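Local coordinates for protein tyrocidine synthetase 3 (Brevibacillus brevis, PDB 2JGP) that probably takes part in tyrocidine antibiotic synthesis, its peptidyl carrier domain carrying phosphopantetheine-bound peptide and its condensation domain forming the peptide bond, at residues 66-69 and 70-74; 237-241 and 242-246; 138-141 and 142-145. All blocks are in the same frame, centred on the assembly; numbering follows the deposited sequence.

Contact 1 of 3, residues 66-69 and 70-74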
loop_
_atom_site.group_PDB
_atom_site.type_symbol
_atom_site.label_atom_id
_atom_site.label_comp_id
_atom_site.label_asym_id
_atom_site.label_seq_id
_atom_site.Cartn_x
_atom_site.Cartn_y
_atom_site.Cartn_z
ATOM N N GLU A 66 0.327 8.575 33.384
ATOM C CA GLU A 66 -1.030 8.043 33.323
ATOM C C GLU A 66 -1.141 6.868 32.353
ATOM O O GLU A 66 -1.852 5.907 32.624
ATOM C CB GLU A 66 -1.982 9.161 32.901
ATOM C CG GLU A 66 -3.459 8.820 32.914
ATOM C CD GLU A 66 -4.315 10.018 32.541
ATOM O OE1 GLU A 66 -4.209 11.059 33.223
ATOM O OE2 GLU A 66 -5.090 9.926 31.567
ATOM N N LYS A 67 -0.413 6.952 31.239
ATOM C CA LYS A 67 -0.467 5.960 30.168
ATOM C C LYS A 67 0.942 5.398 29.960
ATOM O O LYS A 67 1.600 5.722 28.973
ATOM C CB LYS A 67 -0.960 6.614 28.874
ATOM C CG LYS A 67 -2.216 7.459 28.994
ATOM C CD LYS A 67 -3.483 6.632 29.106
ATOM C CE LYS A 67 -4.717 7.477 28.769
ATOM N NZ LYS A 67 -5.915 6.627 28.596
ATOM N N PRO A 68 1.417 4.564 30.903
ATOM C CA PRO A 68 2.824 4.158 30.943
ATOM C C PRO A 68 3.246 3.028 29.997
ATOM O O PRO A 68 4.417 2.646 30.010
ATOM C CB PRO A 68 3.002 3.721 32.396
ATOM C CG PRO A 68 1.677 3.140 32.752
ATOM C CD PRO A 68 0.660 3.992 32.032
ATOM N N THR A 69 2.329 2.507 29.181
ATOM C CA THR A 69 2.678 1.462 28.228
ATOM C C THR A 69 2.617 1.994 26.801
ATOM O O THR A 69 1.889 2.945 26.512
ATOM C CB THR A 69 1.750 0.234 28.362
ATOM O OG1 THR A 69 0.403 0.617 28.076
ATOM C CG2 THR A 69 1.835 -0.371 29.761
ATOM N N ILE A 70 3.392 1.377 25.913
ATOM C CA ILE A 70 3.438 1.778 24.512
ATOM C C ILE A 70 2.038 1.838 23.890
ATOM O O ILE A 70 1.704 2.800 23.196
ATOM C CB ILE A 70 4.315 0.813 23.673
ATOM C CG1 ILE A 70 5.797 0.971 24.024
ATOM C CG2 ILE A 70 4.110 1.052 22.180
ATOM C CD1 ILE A 70 6.395 2.313 23.622
ATOM N N GLN A 71 1.217 0.816 24.128
ATOM C CA GLN A 71 -0.102 0.777 23.482
ATOM C C GLN A 71 -1.018 1.888 23.984
ATOM O O GLN A 71 -1.759 2.478 23.205
ATOM C CB GLN A 71 -0.768 -0.598 23.605
ATOM C CG GLN A 71 -1.096 -1.046 25.013
ATOM C CD GLN A 71 -1.722 -2.432 25.048
ATOM O OE1 GLN A 71 -1.861 -3.089 24.022
ATOM N NE2 GLN A 71 -2.089 -2.884 26.240
ATOM N N GLU A 72 -0.957 2.191 25.274
ATOM C CA GLU A 72 -1.793 3.254 25.827
ATOM C C GLU A 72 -1.366 4.624 25.324
ATOM O O GLU A 72 -2.210 5.461 25.003
ATOM C CB GLU A 72 -1.732 3.260 27.344
ATOM C CG GLU A 72 -2.389 2.076 28.007
ATOM C CD GLU A 72 -2.147 2.081 29.500
ATOM O OE1 GLU A 72 -3.083 2.425 30.234
ATOM O OE2 GLU A 72 -1.012 1.779 29.932
ATOM N N LEU A 73 -0.058 4.855 25.288
ATOM C CA LEU A 73 0.484 6.158 24.902
ATOM C C LEU A 73 0.301 6.399 23.408
ATOM O O LEU A 73 -0.012 7.511 22.993
ATOM C CB LEU A 73 1.961 6.254 25.296
ATOM C CG LEU A 73 2.631 7.634 25.265
ATOM C CD1 LEU A 73 1.926 8.623 26.186
ATOM C CD2 LEU A 73 4.085 7.495 25.667
ATOM N N ALA A 74 0.481 5.355 22.600
ATOM C CA ALA A 74 0.175 5.440 21.162
ATOM C C ALA A 74 -1.294 5.773 20.910
ATOM O O ALA A 74 -1.605 6.614 20.067
ATOM C CB ALA A 74 0.547 4.142 20.454
HETATM O O HOH W 1 -4.703 5.752 25.892
HETATM O O HOH W 2 -1.283 -1.443 28.621
#
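Thr69 and Glu72 meet obliquely at the start of helix 70-79, the hydroxyl of Thr69 lying against CG and CD of Glu72 and meeting its carboxylate. Thr69 OG1 donates to Glu72 OE2 over 2.6 Å, OE2 accepting through its anti lone pair, the one turned away from OE1. The same OG1 accepts a weak bond from Glu72 N at 3.5 Å. With chi1 at 62°, OG1 sits between the backbone N and the carbonyl carbon of Thr69, from where it faces the first turn of the helix. Water 2 donates to Thr69 OG1 at 2.7 Å and accepts from Gln71 NE2, while the OE1 of that glutamine is held by Arg8. Pro68 CD also lies 3.5 Å from Glu72 OE2.

Lys67 runs across Glu72 at about a right angle, CB against CB at 3.8 Å. A bend at chi2 (-76°) turns its chain, and NZ meets Glu72 O through water 1 and not the carboxylate, whose OE1 stays 5.3 Å from NZ. The first helical bond follows, Leu73 N to Thr69 O at 3.0 Å. Thr69 is thus the N-cap of a helix in the carrier domain, its hydroxyl bound firmly to the Glu72 carboxylate and weakly to the Glu72 N-H.

Contact 2 of 3, residues 237-241 and 242-246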
loop_
_atom_site.group_PDB
_atom_site.type_symbol
_atom_site.label_atom_id
_atom_site.label_comp_id
_atom_site.label_asym_id
_atom_site.label_seq_id
_atom_site.Cartn_x
_atom_site.Cartn_y
_atom_site.Cartn_z
ATOM N N TRP A 237 -21.616 -0.666 -2.272
ATOM C CA TRP A 237 -22.588 -0.790 -3.355
ATOM C C TRP A 237 -23.561 -1.938 -3.053
ATOM O O TRP A 237 -24.780 -1.778 -3.163
ATOM C CB TRP A 237 -21.889 -1.027 -4.698
ATOM C CG TRP A 237 -22.865 -1.175 -5.818
ATOM C CD1 TRP A 237 -23.464 -0.173 -6.515
ATOM C CD2 TRP A 237 -23.394 -2.402 -6.338
ATOM N NE1 TRP A 237 -24.330 -0.696 -7.448
ATOM C CE2 TRP A 237 -24.305 -2.062 -7.360
ATOM C CE3 TRP A 237 -23.184 -3.754 -6.042
ATOM C CZ2 TRP A 237 -25.004 -3.025 -8.090
ATOM C CZ3 TRP A 237 -23.879 -4.714 -6.773
ATOM C CH2 TRP A 237 -24.778 -4.341 -7.784
ATOM N N VAL A 238 -23.007 -3.086 -2.664
ATOM C CA VAL A 238 -23.794 -4.261 -2.277
ATOM C C VAL A 238 -24.743 -3.951 -1.116
ATOM O O VAL A 238 -25.915 -4.344 -1.141
ATOM C CB VAL A 238 -22.867 -5.443 -1.878
ATOM C CG1 VAL A 238 -23.650 -6.552 -1.183
ATOM C CG2 VAL A 238 -22.146 -5.984 -3.107
ATOM N N GLN A 239 -24.231 -3.253 -0.107
ATOM C CA GLN A 239 -25.039 -2.845 1.047
ATOM C C GLN A 239 -26.147 -1.866 0.648
ATOM O O GLN A 239 -27.304 -2.041 1.039
ATOM C CB GLN A 239 -24.152 -2.219 2.131
ATOM C CG GLN A 239 -23.310 -3.223 2.905
ATOM C CD GLN A 239 -22.293 -2.555 3.814
ATOM O OE1 GLN A 239 -21.294 -2.009 3.348
ATOM N NE2 GLN A 239 -22.542 -2.598 5.118
ATOM N N LEU A 240 -25.787 -0.846 -0.131
ATOM C CA LEU A 240 -26.753 0.162 -0.591
ATOM C C LEU A 240 -27.849 -0.431 -1.477
ATOM O O LEU A 240 -29.014 -0.044 -1.360
ATOM C CB LEU A 240 -26.047 1.301 -1.330
ATOM C CG LEU A 240 -25.231 2.247 -0.442
ATOM C CD1 LEU A 240 -24.303 3.112 -1.295
ATOM C CD2 LEU A 240 -26.135 3.105 0.441
ATOM N N TYR A 241 -27.477 -1.368 -2.351
ATOM C CA TYR A 241 -28.451 -2.085 -3.179
ATOM C C TYR A 241 -29.483 -2.822 -2.315
ATOM O O TYR A 241 -30.657 -2.901 -2.679
ATOM C CB TYR A 241 -27.746 -3.076 -4.114
ATOM C CG TYR A 241 -28.669 -3.749 -5.116
ATOM C CD1 TYR A 241 -28.802 -3.255 -6.415
ATOM C CD2 TYR A 241 -29.409 -4.880 -4.768
ATOM C CE1 TYR A 241 -29.647 -3.870 -7.337
ATOM C CE2 TYR A 241 -30.254 -5.497 -5.680
ATOM C CZ TYR A 241 -30.367 -4.988 -6.964
ATOM O OH TYR A 241 -31.204 -5.603 -7.873
ATOM N N GLN A 242 -29.036 -3.354 -1.178
ATOM C CA GLN A 242 -29.923 -4.027 -0.224
ATOM C C GLN A 242 -30.709 -3.043 0.649
ATOM O O GLN A 242 -31.586 -3.456 1.409
ATOM C CB GLN A 242 -29.118 -4.959 0.686
ATOM C CG GLN A 242 -28.385 -6.087 -0.036
ATOM C CD GLN A 242 -27.375 -6.788 0.864
ATOM O OE1 GLN A 242 -27.544 -6.838 2.084
ATOM N NE2 GLN A 242 -26.327 -7.337 0.266
ATOM N N GLY A 243 -30.385 -1.754 0.554
ATOM C CA GLY A 243 -31.083 -0.711 1.301
ATOM C C GLY A 243 -30.516 -0.455 2.689
ATOM O O GLY A 243 -31.180 0.159 3.526
ATOM N N ASP A 244 -29.287 -0.908 2.931
ATOM C CA ASP A 244 -28.640 -0.718 4.232
ATOM C C ASP A 244 -28.209 0.729 4.423
ATOM O O ASP A 244 -27.988 1.451 3.454
ATOM C CB ASP A 244 -27.424 -1.642 4.380
ATOM C CG ASP A 244 -27.809 -3.111 4.493
ATOM O OD1 ASP A 244 -28.986 -3.409 4.782
ATOM O OD2 ASP A 244 -26.926 -3.971 4.301
ATOM N N VAL A 245 -28.112 1.139 5.684
ATOM C CA VAL A 245 -27.643 2.472 6.044
ATOM C C VAL A 245 -26.178 2.369 6.447
ATOM O O VAL A 245 -25.818 1.547 7.289
ATOM C CB VAL A 245 -28.454 3.059 7.213
ATOM C CG1 VAL A 245 -28.041 4.499 7.481
ATOM C CG2 VAL A 245 -29.947 2.974 6.920
ATOM N N LEU A 246 -25.339 3.202 5.840
ATOM C CA LEU A 246 -23.899 3.155 6.073
ATOM C C LEU A 246 -23.490 4.176 7.135
ATOM O O LEU A 246 -24.141 5.215 7.276
ATOM C CB LEU A 246 -23.153 3.417 4.766
ATOM C CG LEU A 246 -23.472 2.448 3.622
ATOM C CD1 LEU A 246 -22.846 2.931 2.316
ATOM C CD2 LEU A 246 -23.007 1.037 3.958
#
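Gly243 N donates to Leu240 O at 2.9 Å, the shortest polar bond joining the end of helix 227-241 to the chain that leaves it. The donor stands well above the carbonyl plane, 71° out of it, because the backbone is already curling over the helix end. Asp244 N reaches back to Gln239 O at 3.0 Å, and Gln242 N to Val238 O. With its positive phi of 88° and two bonds back into the last turn, Gly243 completes a Schellman motif, the classic C-terminal close of a helix.

Beyond the turn the chain folds back over the last helical residues. Leu246 crosses Leu240 at about a right angle, its CD1 set against Leu240 CG at 3.7 Å, while its other methyl, CD2, lies 3.9 Å from Gln239 CB. The side chains of Asp244 and Gln239 also cross at about a right angle, with Asp244 OD2 3.9 Å from Gln239 CB. Gln242 lies alongside Val238 and points the same way, its CG 3.2 Å from Val238 O. Outside the turn, Tyr241 OH bonds to Glu132 N, and Leu246 also touches Arg146 of helix 133-146.

Contact 3 of 3, residues 138-141 and 142-145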
loop_
_atom_site.group_PDB
_atom_site.type_symbol
_atom_site.label_atom_id
_atom_site.label_comp_id
_atom_site.label_asym_id
_atom_site.label_seq_id
_atom_site.Cartn_x
_atom_site.Cartn_y
_atom_site.Cartn_z
ATOM N N ALA A 138 -29.297 3.491 -8.753
ATOM C CA ALA A 138 -29.597 4.223 -7.519
ATOM C C ALA A 138 -28.524 4.037 -6.447
ATOM O O ALA A 138 -28.208 4.976 -5.715
ATOM C CB ALA A 138 -30.952 3.802 -6.975
ATOM N N ALA A 139 -27.978 2.827 -6.352
ATOM C CA ALA A 139 -26.900 2.543 -5.404
ATOM C C ALA A 139 -25.654 3.354 -5.750
ATOM O O ALA A 139 -25.016 3.922 -4.862
ATOM C CB ALA A 139 -26.587 1.049 -5.374
ATOM N N PHE A 140 -25.312 3.424 -7.038
ATOM C CA PHE A 140 -24.178 4.244 -7.479
ATOM C C PHE A 140 -24.400 5.736 -7.241
ATOM O O PHE A 140 -23.460 6.462 -6.914
ATOM C CB PHE A 140 -23.854 3.989 -8.957
ATOM C CG PHE A 140 -22.971 2.797 -9.179
ATOM C CD1 PHE A 140 -21.628 2.842 -8.828
ATOM C CD2 PHE A 140 -23.477 1.627 -9.728
ATOM C CE1 PHE A 140 -20.803 1.746 -9.024
ATOM C CE2 PHE A 140 -22.661 0.525 -9.924
ATOM C CZ PHE A 140 -21.321 0.585 -9.574
ATOM N N GLN A 141 -25.632 6.195 -7.419
ATOM C CA GLN A 141 -25.965 7.596 -7.178
ATOM C C GLN A 141 -25.753 7.943 -5.707
ATOM O O GLN A 141 -25.190 8.997 -5.384
ATOM C CB GLN A 141 -27.403 7.891 -7.615
ATOM C CG GLN A 141 -27.557 7.934 -9.139
ATOM C CD GLN A 141 -28.995 8.097 -9.603
ATOM O OE1 GLN A 141 -29.249 8.686 -10.652
ATOM N NE2 GLN A 141 -29.935 7.576 -8.833
ATOM N N ARG A 142 -26.178 7.041 -4.826
ATOM C CA ARG A 142 -25.941 7.196 -3.391
ATOM C C ARG A 142 -24.449 7.161 -3.055
ATOM O O ARG A 142 -23.988 7.958 -2.245
ATOM C CB ARG A 142 -26.695 6.131 -2.589
ATOM C CG ARG A 142 -28.202 6.368 -2.511
ATOM C CD ARG A 142 -28.857 5.468 -1.475
ATOM N NE ARG A 142 -30.234 5.870 -1.180
ATOM C CZ ARG A 142 -31.289 5.623 -1.955
ATOM N NH1 ARG A 142 -31.159 4.968 -3.107
ATOM N NH2 ARG A 142 -32.493 6.040 -1.579
ATOM N N LEU A 143 -23.699 6.254 -3.684
ATOM C CA LEU A 143 -22.244 6.181 -3.488
ATOM C C LEU A 143 -21.575 7.491 -3.863
ATOM O O LEU A 143 -20.698 7.978 -3.144
ATOM C CB LEU A 143 -21.612 5.064 -4.328
ATOM C CG LEU A 143 -21.648 3.617 -3.825
ATOM C CD1 LEU A 143 -20.873 2.752 -4.815
ATOM C CD2 LEU A 143 -21.059 3.490 -2.424
ATOM N N ILE A 144 -21.979 8.035 -5.010
ATOM C CA ILE A 144 -21.455 9.309 -5.498
ATOM C C ILE A 144 -21.791 10.441 -4.528
ATOM O O ILE A 144 -20.944 11.281 -4.246
ATOM C CB ILE A 144 -21.999 9.635 -6.906
ATOM C CG1 ILE A 144 -21.448 8.634 -7.930
ATOM C CG2 ILE A 144 -21.610 11.048 -7.318
ATOM C CD1 ILE A 144 -22.213 8.614 -9.243
ATOM N N ALA A 145 -23.021 10.454 -4.014
ATOM C CA ALA A 145 -23.416 11.422 -2.984
ATOM C C ALA A 145 -22.594 11.258 -1.701
ATOM O O ALA A 145 -22.228 12.245 -1.061
ATOM C CB ALA A 145 -24.906 11.293 -2.667
#
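Phe140 and Leu143, three residues apart on the buried side of helix 133-146, cross at a slant, the leucine methyl CD1 coming obliquely to the ring at CD1, 4.1 Å away. Next along, Ile144 folds CG1 over the backbone of Phe140, 3.1 Å from its O, a close approach set by chi1 of -67°, which places CG1 anti to the carbonyl carbon of Ile144. Phe140 O is also the acceptor for Ile144 N at 2.9 Å; the branch thus lies close to the oxygen that takes the backbone bond.

On the outer side the chain of Arg142, extended from CG to NE, runs back past Ala138: CG is 3.5 Å from Ala138 O and NH1 4.0 Å from Ala138 CB. The arginine thus passes its first methylenes by the Ala138 carbonyl and ends its guanidinium near the Ala138 methyl, a contact of packing alone.

What spaces these side chains is the run of i to i+4 backbone bonds, from Arg142 N to Ala138 O at 3.0 Å through Ala145 N to Gln141 O at 3.0 Å. Further out, Arg151 NE bonds to Ile144 O. Phe171, from a loop, meets Phe140, Gln141 and Ile144, while Ala139, Phe140 and Leu143 all face helix 227-241, where Trp237 turns its ring about 40° from that of Phe140.

Overall arrangement
Contacts 2 and 3 belong to one packed pair of helices within the condensation domain: their centres are 10 Å apart and helices 133-146 and 227-241 pack directly, Leu240 CD1 lying 3.5 Å from Leu143 CD2. Contact 1 stands apart in the carrier domain, its centre about 38 Å from that of contact 2 and 41 Å from that of contact 3. All three are partly buried, but place shapes their chemistry. Contact 3, within the body of helix 133-146, divides into a buried apolar face and an exposed face that carries Gln141 and Arg142. Contacts 1 and 2 lie at opposite kinds of helix end: the start is capped by a side-chain hydroxyl with water nearby, the finish by backbone bonds and a glycine.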